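Local coordinates for phage-related protein (Bordetella bronchiseptica RB50, PDB 3BJQ) that is probably a major capsid protein of a phage, whose copies would assemble into the shell of the viral head, at residues 32-37 / 179-184; 160-165 / 245-250; 164-169 / 216-221; 168-171 / 175-178; 208-213 / 222-227. One frame throughout, in Å; residues are numbered along the deposited sequence.

Contact 1 (32-37 / 179-184)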
# COMPACT_ATOMS: atom_id res chain seq x y z
N LYS E 32 1.39 -6.03 39.02
CA LYS E 32 2.24 -6.44 37.88
C LYS E 32 3.64 -5.84 37.94
O LYS E 32 4.52 -6.25 37.19
CB LYS E 32 1.55 -6.08 36.56
CG LYS E 32 0.20 -6.74 36.41
CD LYS E 32 -0.58 -6.29 35.17
CE LYS E 32 -1.70 -7.29 34.86
NZ LYS E 32 -2.50 -6.98 33.62
N LYS E 33 3.85 -4.89 38.84
CA LYS E 33 5.19 -4.31 39.03
C LYS E 33 6.05 -5.20 39.92
O LYS E 33 7.28 -5.07 39.93
CB LYS E 33 5.10 -2.92 39.65
CG LYS E 33 4.49 -1.85 38.72
CD LYS E 33 5.46 -1.42 37.67
CE LYS E 33 4.82 -0.45 36.69
NZ LYS E 33 5.78 0.60 36.19
N LEU E 34 5.40 -6.07 40.70
CA LEU E 34 6.07 -7.07 41.53
C LEU E 34 6.04 -8.43 40.84
O LEU E 34 6.97 -9.21 40.98
CB LEU E 34 5.38 -7.20 42.89
CG LEU E 34 5.58 -6.08 43.92
CD1 LEU E 34 4.82 -4.82 43.51
CD2 LEU E 34 5.16 -6.56 45.29
N PHE E 35 4.96 -8.69 40.09
CA PHE E 35 4.72 -9.97 39.45
C PHE E 35 4.40 -9.79 37.98
O PHE E 35 3.23 -9.97 37.58
CB PHE E 35 3.52 -10.65 40.12
CG PHE E 35 3.71 -10.99 41.57
CD1 PHE E 35 3.38 -10.09 42.56
CD2 PHE E 35 4.17 -12.24 41.94
CE1 PHE E 35 3.52 -10.42 43.89
CE2 PHE E 35 4.32 -12.58 43.27
CZ PHE E 35 4.00 -11.67 44.25
N PRO E 36 5.43 -9.47 37.15
CA PRO E 36 5.16 -9.25 35.74
C PRO E 36 4.53 -10.44 35.03
O PRO E 36 4.82 -11.60 35.34
CB PRO E 36 6.55 -8.94 35.17
CG PRO E 36 7.28 -8.42 36.28
CD PRO E 36 6.85 -9.27 37.44
N VAL E 37 3.66 -10.14 34.08
CA VAL E 37 2.96 -11.16 33.33
C VAL E 37 3.89 -11.90 32.35
O VAL E 37 4.59 -11.30 31.55
CB VAL E 37 1.71 -10.58 32.62
CG1 VAL E 37 1.01 -11.67 31.80
CG2 VAL E 37 0.75 -10.00 33.64
N ARG E 179 12.81 -2.36 42.78
CA ARG E 179 11.43 -2.03 43.04
C ARG E 179 11.24 -1.81 44.52
O ARG E 179 11.57 -2.68 45.30
CB ARG E 179 10.49 -3.18 42.70
CG ARG E 179 10.39 -3.52 41.29
CD ARG E 179 9.57 -2.54 40.49
NE ARG E 179 9.55 -3.05 39.13
CZ ARG E 179 10.55 -2.89 38.27
NH1 ARG E 179 11.61 -2.17 38.60
NH2 ARG E 179 10.46 -3.41 37.06
N LEU E 180 10.68 -0.67 44.89
CA LEU E 180 10.30 -0.43 46.29
C LEU E 180 8.80 -0.15 46.29
O LEU E 180 8.36 0.75 45.59
CB LEU E 180 11.11 0.71 46.92
CG LEU E 180 11.08 0.87 48.46
CD1 LEU E 180 12.40 1.43 48.97
CD2 LEU E 180 9.95 1.74 48.87
N MSE E 181 8.04 -0.96 47.03
CA MSE E 181 6.62 -0.77 47.22
C MSE E 181 6.36 -0.09 48.57
O MSE E 181 6.64 -0.66 49.62
CB MSE E 181 5.90 -2.13 47.21
CG MSE E 181 4.39 -2.09 47.05
SE MSE E 181 3.34 -1.44 48.53
CE MSE E 181 3.87 -2.69 49.88
N LEU E 182 5.86 1.13 48.54
CA LEU E 182 5.39 1.83 49.75
C LEU E 182 3.88 1.77 49.77
O LEU E 182 3.23 2.26 48.83
CB LEU E 182 5.77 3.31 49.69
CG LEU E 182 7.24 3.69 49.61
CD1 LEU E 182 7.37 5.19 49.53
CD2 LEU E 182 7.96 3.17 50.84
N SER E 183 3.29 1.22 50.82
CA SER E 183 1.86 1.30 50.97
C SER E 183 1.48 2.76 51.21
O SER E 183 2.29 3.55 51.67
CB SER E 183 1.38 0.49 52.15
OG SER E 183 1.93 0.99 53.38
N ARG E 184 0.25 3.10 50.90
CA ARG E 184 -0.30 4.43 51.10
C ARG E 184 0.05 4.97 52.49
O ARG E 184 0.53 6.10 52.63
CB ARG E 184 -1.82 4.31 50.93
CG ARG E 184 -2.62 5.58 50.93
CD ARG E 184 -4.08 5.24 50.59
NE ARG E 184 -4.76 4.59 51.70
CZ ARG E 184 -5.66 5.18 52.48
NH1 ARG E 184 -6.03 6.44 52.28
NH2 ARG E 184 -6.22 4.50 53.47
O HOH W 1 7.89 -4.68 36.87
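Arg179, at the start of strand 179-183, reaches across to the carbonyl oxygen of Lys33 in the short helix 31-34, and its CG, CD and NE all meet that one atom. CB heads for the helix, with CG set beside the backbone N (chi1 -67°). Arg179 CG lies 3.7 Å from Lys33 O. A bend at chi2 (-75°) then carries the chain alongside the carbonyl, so that Arg179 CD comes to 3.5 Å from Lys33 O. Arg179 NE donates to Lys33 O at 3.1 Å, a weak bond whose N-H...O angle is only 132°, made at the edge of the guanidinium. At the tip, Arg179 NH2 gives a hydrogen bond 2.9 Å long to a water in the plane of the group, and the water donates onward to Lys33 O at 3.1 Å. Lys33 O is thus gripped twice, directly and through the water. NH2 also forms a salt bridge with Asp252, the strongest polar partner of this arginine. The amine of Lys33 turns elsewhere, to a salt bridge with Glu221, and its NZ stays 6.0 Å from Arg179 NE; the carboxylates nearby probably offset the like charges. Two residues along the strand, the selenomethionine Met181 offers its CG to Leu34 CD1 at 4.5 Å, a loose apolar touch. The indole of Trp246 from strand 245-248 packs against Leu34, Arg179 and Met181 alike, and helix 105-131 backs Leu34. Helix 31-34 therefore rests on the sheet face formed by Arg179 and Met181, while the alternate residues Leu180 and Leu182 turn to helix 210-217.

Contact 2 (160-165 / 245-250)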
# COMPACT_ATOMS: atom_id res chain seq x y z
N LYS E 160 17.42 3.69 57.22
CA LYS E 160 18.14 2.55 57.75
C LYS E 160 17.42 1.23 57.47
O LYS E 160 18.05 0.23 57.15
CB LYS E 160 18.34 2.73 59.26
CG LYS E 160 18.97 1.56 60.02
CD LYS E 160 20.42 1.33 59.64
CE LYS E 160 21.03 0.19 60.47
NZ LYS E 160 21.11 0.51 61.93
N ASP E 161 16.11 1.21 57.62
CA ASP E 161 15.33 -0.01 57.33
C ASP E 161 15.46 -0.41 55.85
O ASP E 161 15.63 -1.58 55.53
CB ASP E 161 13.84 0.18 57.67
CG ASP E 161 13.61 0.46 59.15
OD1 ASP E 161 14.35 -0.05 60.00
OD2 ASP E 161 12.66 1.20 59.46
N VAL E 162 15.38 0.58 54.98
CA VAL E 162 15.48 0.40 53.55
C VAL E 162 16.91 0.01 53.11
O VAL E 162 17.06 -0.86 52.25
CB VAL E 162 14.97 1.63 52.80
CG1 VAL E 162 15.25 1.51 51.31
CG2 VAL E 162 13.46 1.79 53.06
N GLU E 163 17.94 0.62 53.70
CA GLU E 163 19.32 0.22 53.37
C GLU E 163 19.61 -1.22 53.84
O GLU E 163 20.31 -1.97 53.16
CB GLU E 163 20.39 1.16 53.95
CG GLU E 163 20.40 2.59 53.35
CD GLU E 163 20.58 2.64 51.83
OE1 GLU E 163 21.00 1.63 51.22
OE2 GLU E 163 20.29 3.72 51.26
N THR E 164 19.05 -1.60 54.99
CA THR E 164 19.17 -2.98 55.48
C THR E 164 18.51 -3.96 54.50
O THR E 164 19.03 -5.05 54.26
CB THR E 164 18.56 -3.12 56.89
OG1 THR E 164 19.32 -2.35 57.81
CG2 THR E 164 18.53 -4.57 57.36
N ALA E 165 17.38 -3.56 53.93
CA ALA E 165 16.65 -4.38 52.93
C ALA E 165 17.47 -4.51 51.65
O ALA E 165 17.61 -5.60 51.07
CB ALA E 165 15.29 -3.76 52.64
N VAL E 245 5.83 -2.15 53.79
CA VAL E 245 6.81 -1.72 52.80
C VAL E 245 7.47 -2.98 52.29
O VAL E 245 7.64 -3.92 53.06
CB VAL E 245 7.82 -0.76 53.41
CG1 VAL E 245 8.95 -0.45 52.42
CG2 VAL E 245 7.07 0.51 53.84
N TRP E 246 7.79 -3.02 51.00
CA TRP E 246 8.41 -4.20 50.41
C TRP E 246 9.48 -3.73 49.42
O TRP E 246 9.33 -2.69 48.81
CB TRP E 246 7.34 -5.03 49.71
CG TRP E 246 7.85 -6.19 48.90
CD1 TRP E 246 7.95 -7.50 49.31
CD2 TRP E 246 8.30 -6.17 47.53
NE1 TRP E 246 8.44 -8.27 48.29
CE2 TRP E 246 8.66 -7.48 47.19
CE3 TRP E 246 8.43 -5.15 46.57
CZ2 TRP E 246 9.15 -7.82 45.92
CZ3 TRP E 246 8.93 -5.48 45.31
CH2 TRP E 246 9.27 -6.82 45.00
N LEU E 247 10.55 -4.50 49.29
CA LEU E 247 11.61 -4.23 48.32
C LEU E 247 11.92 -5.49 47.55
O LEU E 247 11.93 -6.56 48.12
CB LEU E 247 12.92 -3.88 48.99
CG LEU E 247 13.26 -2.44 49.34
CD1 LEU E 247 12.65 -2.03 50.69
CD2 LEU E 247 14.78 -2.39 49.38
N GLY E 248 12.28 -5.36 46.28
CA GLY E 248 12.63 -6.55 45.52
C GLY E 248 13.39 -6.25 44.26
O GLY E 248 13.42 -5.11 43.79
N TYR E 249 14.06 -7.28 43.76
CA TYR E 249 14.59 -7.28 42.41
C TYR E 249 13.53 -7.95 41.55
O TYR E 249 13.21 -9.13 41.75
CB TYR E 249 15.92 -8.04 42.27
CG TYR E 249 16.28 -8.18 40.82
CD1 TYR E 249 16.79 -7.11 40.12
CD2 TYR E 249 16.04 -9.36 40.13
CE1 TYR E 249 17.07 -7.22 38.76
CE2 TYR E 249 16.31 -9.48 38.77
CZ TYR E 249 16.85 -8.40 38.09
OH TYR E 249 17.15 -8.50 36.74
N VAL E 250 12.96 -7.16 40.64
CA VAL E 250 11.95 -7.62 39.66
C VAL E 250 12.57 -7.35 38.31
O VAL E 250 13.00 -6.21 38.01
CB VAL E 250 10.64 -6.83 39.81
CG1 VAL E 250 9.53 -7.37 38.87
CG2 VAL E 250 10.16 -6.88 41.25
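Leu247 pushes its forked end against Ala165, and this is the tight part of the meeting between strand 245-248 and helix 158-173. Both methyls of the leucine straddle the single methyl of the alanine: Leu247 CD2 lies 3.6 Å and Leu247 CD1 3.7 Å from Ala165 CB. A first torsion that leaves CG beside the backbone N (chi1 -89°) brings both methyls up to that carbon. One turn earlier the fit is looser, Val162 CG1 standing 4.4 Å from Leu247 CD2, although the same leucine methyl, Leu247 CD2, also rests 4.0 Å from Val162 O. Leu180 of the adjacent strand packs on both Val162 and Leu247, while Tyr306 packs on Ala165, so further side chains flank the contact.

The outer side of the helix is polar. Thr164, exposed to solvent, bends its hydroxyl back to Lys160, where Thr164 OG1 donates to Lys160 O at 3.0 Å; Thr164 N reaches that oxygen from the opposite face of the carbonyl plane. Glu163, which starts away from the strand, makes a salt bridge with Lys166. Asp161 starts toward the strand without touching it and accepts from Trp151 NE1. Across the contact, Trp246 turns away from the helix.

Thr164, Glu163 and Asp161 thus have partners elsewhere, and the strand backbone bonds to its sheet neighbours. The side-chain atoms that touch are all aliphatic, so the contact rests on van der Waals packing.

Contact 3 (164-169 / 216-221)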
# COMPACT_ATOMS: atom_id res chain seq x y z
N THR E 164 19.05 -1.60 54.99
CA THR E 164 19.17 -2.98 55.48
C THR E 164 18.51 -3.96 54.50
O THR E 164 19.03 -5.05 54.26
CB THR E 164 18.56 -3.12 56.89
OG1 THR E 164 19.32 -2.35 57.81
CG2 THR E 164 18.53 -4.57 57.36
N ALA E 165 17.38 -3.56 53.93
CA ALA E 165 16.65 -4.38 52.93
C ALA E 165 17.47 -4.51 51.65
O ALA E 165 17.61 -5.60 51.07
CB ALA E 165 15.29 -3.76 52.64
N LYS E 166 18.02 -3.39 51.19
CA LYS E 166 18.82 -3.39 49.98
C LYS E 166 20.01 -4.33 50.12
O LYS E 166 20.29 -5.12 49.22
CB LYS E 166 19.30 -1.97 49.68
CG LYS E 166 18.19 -1.05 49.17
CD LYS E 166 18.63 0.39 49.13
CE LYS E 166 19.81 0.65 48.18
NZ LYS E 166 20.50 1.94 48.52
N GLU E 167 20.71 -4.24 51.24
CA GLU E 167 21.89 -5.06 51.50
C GLU E 167 21.52 -6.54 51.55
O GLU E 167 22.25 -7.35 50.98
CB GLU E 167 22.59 -4.66 52.81
CG GLU E 167 23.28 -3.29 52.76
N ALA E 168 20.44 -6.89 52.25
CA ALA E 168 20.02 -8.29 52.37
C ALA E 168 19.85 -8.92 51.00
O ALA E 168 20.36 -10.01 50.75
CB ALA E 168 18.74 -8.41 53.15
N ILE E 169 19.14 -8.23 50.12
CA ILE E 169 18.88 -8.72 48.77
C ILE E 169 20.14 -8.76 47.93
O ILE E 169 20.47 -9.79 47.36
CB ILE E 169 17.83 -7.84 48.04
CG1 ILE E 169 16.46 -7.97 48.72
CG2 ILE E 169 17.75 -8.22 46.58
CD1 ILE E 169 15.46 -6.87 48.28
N LEU E 216 17.21 9.55 47.17
CA LEU E 216 17.76 9.34 48.50
C LEU E 216 18.12 7.86 48.76
O LEU E 216 19.20 7.55 49.28
CB LEU E 216 16.76 9.78 49.57
CG LEU E 216 17.29 10.60 50.73
CD1 LEU E 216 17.83 11.94 50.20
CD2 LEU E 216 16.15 10.83 51.74
N TRP E 217 17.22 6.96 48.39
CA TRP E 217 17.38 5.54 48.66
C TRP E 217 17.98 4.73 47.49
O TRP E 217 18.26 3.55 47.63
CB TRP E 217 16.03 4.96 49.10
CG TRP E 217 15.52 5.51 50.42
CD1 TRP E 217 16.24 6.13 51.40
CD2 TRP E 217 14.19 5.39 50.93
NE1 TRP E 217 15.43 6.44 52.46
CE2 TRP E 217 14.17 5.99 52.20
CE3 TRP E 217 13.00 4.85 50.42
CZ2 TRP E 217 13.02 6.06 52.98
CZ3 TRP E 217 11.85 4.92 51.20
CH2 TRP E 217 11.87 5.52 52.46
N GLU E 218 18.17 5.40 46.36
CA GLU E 218 18.80 4.81 45.18
C GLU E 218 18.14 3.52 44.74
O GLU E 218 18.80 2.49 44.60
CB GLU E 218 20.30 4.60 45.42
CG GLU E 218 21.06 5.90 45.66
CD GLU E 218 22.54 5.68 45.97
OE1 GLU E 218 23.00 4.51 46.03
OE2 GLU E 218 23.25 6.71 46.16
N VAL E 219 16.82 3.59 44.57
CA VAL E 219 16.04 2.52 44.01
C VAL E 219 15.48 3.03 42.69
O VAL E 219 14.92 4.14 42.61
CB VAL E 219 14.88 2.06 44.92
CG1 VAL E 219 15.41 1.37 46.19
CG2 VAL E 219 13.96 3.23 45.27
N GLU E 220 15.59 2.19 41.67
CA GLU E 220 15.12 2.50 40.33
C GLU E 220 13.68 2.99 40.27
O GLU E 220 13.38 3.98 39.61
CB GLU E 220 15.23 1.25 39.46
CG GLU E 220 14.96 1.47 37.99
CD GLU E 220 15.24 0.21 37.19
OE1 GLU E 220 16.39 0.05 36.73
OE2 GLU E 220 14.32 -0.64 37.08
N GLU E 221 12.78 2.29 40.93
CA GLU E 221 11.38 2.62 40.84
C GLU E 221 10.69 2.40 42.17
O GLU E 221 10.90 1.39 42.83
CB GLU E 221 10.75 1.75 39.76
CG GLU E 221 9.27 2.06 39.49
CD GLU E 221 8.78 1.46 38.19
OE1 GLU E 221 9.50 0.61 37.61
OE2 GLU E 221 7.66 1.83 37.76
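Lys166 of helix 158-173 reaches the C-terminal end of helix 210-217, the last helix of the beta-alpha-beta crossover that joins the parallel strands 179-183 and 221-230. The one hydrogen bond between the segments runs from Lys166 NZ to Trp217 O and is 2.9 Å long. The ammonium stands above the carbonyl plane, 41° out of it, with a C=O...N angle of 139°, so it sits on no lone pair. This carbonyl belongs to the final residue of the helix, where main-chain oxygens point off the helix end and would attract a positive charge. Glu218 next leaves helical geometry with positive phi, turning the chain toward the strand. Bending at chi3 (62°) swings the lysine tip onto the carbonyl. The shaft below the tip passes close by the same oxygen, Lys166 CE lying 3.3 Å from Trp217 O.

Charge adds a second layer. Lys166 NZ has its strongest partner in Glu163, one turn back on its own helix, with which it forms a salt bridge. Glu218 OE1 lies 4.4 Å from Lys166 NZ, too far for a salt bridge but probably still a favourable neighbour. The buried amine is thus met by a carbonyl and an acid, with a second acid nearby.

Apolar contact is slight. The indole of Trp217 leads away from Lys166 toward Leu180 and Val162, its NE1 hydrogen-bonded to Thr159. Lower on the lysine shaft, Lys166 CD just brushes Val219, 4.5 Å from Val219 CG1.

Contact 4 (168-171 / 175-178)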
# COMPACT_ATOMS: atom_id res chain seq x y z
N ALA E 168 20.44 -6.89 52.25
CA ALA E 168 20.02 -8.29 52.37
C ALA E 168 19.85 -8.92 51.00
O ALA E 168 20.36 -10.01 50.75
CB ALA E 168 18.74 -8.41 53.15
N ILE E 169 19.14 -8.23 50.12
CA ILE E 169 18.88 -8.72 48.77
C ILE E 169 20.14 -8.76 47.93
O ILE E 169 20.47 -9.79 47.36
CB ILE E 169 17.83 -7.84 48.04
CG1 ILE E 169 16.46 -7.97 48.72
CG2 ILE E 169 17.75 -8.22 46.58
CD1 ILE E 169 15.46 -6.87 48.28
N ALA E 170 20.85 -7.63 47.82
CA ALA E 170 22.03 -7.54 46.97
C ALA E 170 23.10 -8.57 47.33
O ALA E 170 23.82 -9.08 46.45
CB ALA E 170 22.61 -6.13 47.00
N ASP E 171 23.21 -8.87 48.62
CA ASP E 171 24.15 -9.85 49.08
C ASP E 171 23.71 -11.25 48.69
O ASP E 171 24.56 -12.12 48.44
CB ASP E 171 24.34 -9.75 50.60
CG ASP E 171 25.11 -8.48 51.03
OD1 ASP E 171 25.62 -7.73 50.15
OD2 ASP E 171 25.19 -8.23 52.26
N MSE E 175 22.61 -8.49 42.82
CA MSE E 175 22.00 -7.38 42.11
C MSE E 175 21.27 -6.52 43.10
O MSE E 175 20.77 -7.01 44.12
CB MSE E 175 21.00 -7.86 41.05
CG MSE E 175 21.64 -8.57 39.92
SE MSE E 175 20.43 -9.37 38.70
CE MSE E 175 19.61 -10.48 39.80
N GLU E 176 21.21 -5.22 42.79
CA GLU E 176 20.47 -4.26 43.62
C GLU E 176 18.99 -4.48 43.39
O GLU E 176 18.58 -4.74 42.25
CB GLU E 176 20.82 -2.81 43.22
CG GLU E 176 22.29 -2.41 43.46
CD GLU E 176 22.69 -2.32 44.95
OE1 GLU E 176 21.91 -1.78 45.78
OE2 GLU E 176 23.80 -2.78 45.29
N PRO E 177 18.18 -4.38 44.46
CA PRO E 177 16.75 -4.39 44.23
C PRO E 177 16.38 -3.15 43.42
O PRO E 177 17.03 -2.12 43.57
CB PRO E 177 16.15 -4.34 45.64
CG PRO E 177 17.20 -3.82 46.49
CD PRO E 177 18.51 -4.25 45.89
N ASN E 178 15.38 -3.27 42.55
CA ASN E 178 14.97 -2.16 41.69
C ASN E 178 13.51 -1.74 41.84
O ASN E 178 13.05 -0.86 41.10
CB ASN E 178 15.29 -2.49 40.23
CG ASN E 178 14.63 -3.76 39.77
OD1 ASN E 178 13.93 -4.42 40.54
ND2 ASN E 178 14.84 -4.12 38.52
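Ala170 and Met175 come closest where the chain doubles back after helix 158-173. The carbonyl oxygen of the selenomethionine Met175 points at the helix, 3.2 Å from Ala170 CA in a CA-H...O contact with an angle of 148° at the hydrogen, and 3.5 Å from Ala170 CB. Beside it, Ile169 meets the ring of Pro177. The two side chains cross obliquely: Ile169 CD1 meets the CB-CG edge of the ring, 3.7 Å from Pro177 CB and 3.9 Å from Pro177 CG, while Ile169 CG2 touches the other end of the ring at Pro177 CD, 4.1 Å away. One isoleucine branch thus serves each end of the proline.

Glu176 starts out away from the helix, but a bend at chi2 (-68°) brings its carboxylate back, with Glu176 OE2 3.9 Å from Ala170 CB. That oxygen also takes part in long, weak ion pairs with Arg184 and Arg228 of a neighbouring subunit, and Arg228 of that subunit gives Ala170 O a weak hydrogen bond, so this corner of the turn lies at a subunit interface.

Farther out, Leu247 packs on both Ile169 and Pro177, and Lys166 adds its side chain to Glu176 and Pro177. Asn178 fixes the end of the loop through its ND2 bond to Val250 O and backbone bonding with Gly248. The loop thereby folds along the last turns of helix 158-173 and delivers the chain into strand 179-183, next to strand 245-248.

Contact 5 (208-213 / 222-227)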
# COMPACT_ATOMS: atom_id res chain seq x y z
N ILE E 208 8.16 15.30 51.73
CA ILE E 208 8.86 14.28 50.96
C ILE E 208 8.01 13.68 49.84
O ILE E 208 6.86 13.28 50.05
CB ILE E 208 9.32 13.10 51.87
CG1 ILE E 208 10.15 13.59 53.08
CG2 ILE E 208 10.10 12.08 51.06
CD1 ILE E 208 11.42 14.33 52.76
N THR E 209 8.62 13.55 48.66
CA THR E 209 7.99 13.00 47.49
C THR E 209 8.70 11.73 47.01
O THR E 209 9.88 11.55 47.31
CB THR E 209 8.03 14.01 46.35
OG1 THR E 209 9.40 14.23 45.98
CG2 THR E 209 7.33 15.34 46.74
N ILE E 210 8.00 10.93 46.19
CA ILE E 210 8.52 9.69 45.61
C ILE E 210 9.85 9.92 44.91
O ILE E 210 10.80 9.18 45.11
CB ILE E 210 7.51 9.08 44.60
CG1 ILE E 210 6.28 8.61 45.36
CG2 ILE E 210 8.09 7.91 43.85
CD1 ILE E 210 6.62 7.69 46.52
N ASP E 211 9.91 10.95 44.07
CA ASP E 211 11.15 11.23 43.34
C ASP E 211 12.33 11.51 44.27
O ASP E 211 13.46 11.10 44.01
CB ASP E 211 10.94 12.39 42.38
CG ASP E 211 10.36 11.94 41.04
OD1 ASP E 211 9.60 10.94 40.99
OD2 ASP E 211 10.69 12.60 40.04
N MSE E 212 12.05 12.21 45.37
CA MSE E 212 13.09 12.47 46.39
C MSE E 212 13.54 11.18 47.03
O MSE E 212 14.73 10.98 47.22
CB MSE E 212 12.63 13.41 47.51
CG MSE E 212 12.39 14.86 47.09
SE MSE E 212 11.83 15.95 48.61
CE MSE E 212 10.64 17.03 47.65
N LEU E 213 12.58 10.30 47.36
CA LEU E 213 12.89 9.02 47.97
C LEU E 213 13.68 8.10 47.03
O LEU E 213 14.53 7.35 47.49
CB LEU E 213 11.62 8.29 48.43
CG LEU E 213 10.90 8.91 49.64
CD1 LEU E 213 9.71 8.06 49.99
CD2 LEU E 213 11.86 9.03 50.80
N ILE E 222 9.88 3.38 42.57
CA ILE E 222 9.05 3.29 43.76
C ILE E 222 7.62 3.21 43.28
O ILE E 222 7.20 4.05 42.48
CB ILE E 222 9.23 4.53 44.70
CG1 ILE E 222 10.66 4.58 45.22
CG2 ILE E 222 8.19 4.51 45.88
CD1 ILE E 222 10.93 5.71 46.25
N VAL E 223 6.88 2.20 43.73
CA VAL E 223 5.47 2.05 43.40
C VAL E 223 4.67 2.17 44.70
O VAL E 223 5.13 1.74 45.75
CB VAL E 223 5.20 0.75 42.61
CG1 VAL E 223 6.01 0.75 41.30
CG2 VAL E 223 5.50 -0.49 43.42
N VAL E 224 3.50 2.82 44.63
CA VAL E 224 2.68 3.05 45.80
C VAL E 224 1.43 2.17 45.78
O VAL E 224 0.67 2.19 44.82
CB VAL E 224 2.23 4.51 45.91
CG1 VAL E 224 1.48 4.72 47.23
CG2 VAL E 224 3.46 5.46 45.79
N GLY E 225 1.23 1.43 46.88
CA GLY E 225 0.08 0.55 47.03
C GLY E 225 -1.12 1.29 47.54
O GLY E 225 -1.31 1.40 48.74
N THR E 226 -1.95 1.76 46.60
CA THR E 226 -3.09 2.63 46.91
C THR E 226 -4.46 1.91 46.95
O THR E 226 -5.39 2.40 47.58
CB THR E 226 -3.17 3.80 45.93
OG1 THR E 226 -3.19 3.30 44.59
CG2 THR E 226 -1.94 4.75 46.08
N ALA E 227 -4.57 0.76 46.27
CA ALA E 227 -5.86 0.08 46.10
C ALA E 227 -6.47 -0.24 47.45
O ALA E 227 -5.76 -0.54 48.40
CB ALA E 227 -5.73 -1.20 45.24
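Ile210 and Ile222 set their branches slantwise against each other, the first from the opening turn of helix 210-217 and the second from strand 221-230. Each isoleucine aims its CB at the other segment. Ile210 CG2 settles 3.7 Å from Ile222 CB, and the longer branch of Ile210, turned at chi2 (-52°), lays its CD1 3.6 Å from Ile222 CG2. That same CD1 touches a second strand residue that faces the same way, since Val224 CG2 approaches Ile210 CD1 at 3.9 Å from the next position on this face of the strand.

Ile222 uses its other branch differently. Its ethyl arm is extended (chi2 -175°) and runs up to the helix itself, where Ile222 CD1 packs against Leu213 CB at 3.4 Å, tighter than a usual carbon contact, and lies 3.7 Å from Ile210 O. The strand isoleucine is therefore shared by two helix residues one turn apart.

Thr209 begins the helix as its N-cap: Thr209 OG1 accepts a weak hydrogen bond of 3.4 Å from the backbone N of the selenomethionine Met212, whose side chain starts away from the strand.

Leu182 of strand 179-183 packs on Ile210, Leu213 and Ile222, and Leu187 of helix 184-191 closes over Ile210 and Val224. Helix 210-217 so lies on the sheet face built by alternate residues of the parallel strands 179-183 and 221-230, with Val223 turned to the opposite face against Met181.

How the contacts relate
Contacts 1, 2 and 5 all use one mixed sheet. Contact 1 packs on one face; contacts 2 and 5 lie on the other, their centres about 14 Å apart and their nearest atoms about 6 Å. Contacts 2, 3 and 4 share helix 158-173, with centres about 5 Å apart for 2 and 3 and about 7 Å for 3 and 4. Strand 179-183 lies between strands 245-248 and 221-230 and bonds to both: Met181 N is 2.8 Å from Trp246 O, and Leu180 O 2.8 Å from Val223 N. Lys33 NZ and Glu221 OE2, 2.7 Å apart, join contacts 1 and 3. A tetraethylene glycol, probably from crystallisation, lies about 4 Å from the Met175 side chain of contact 4.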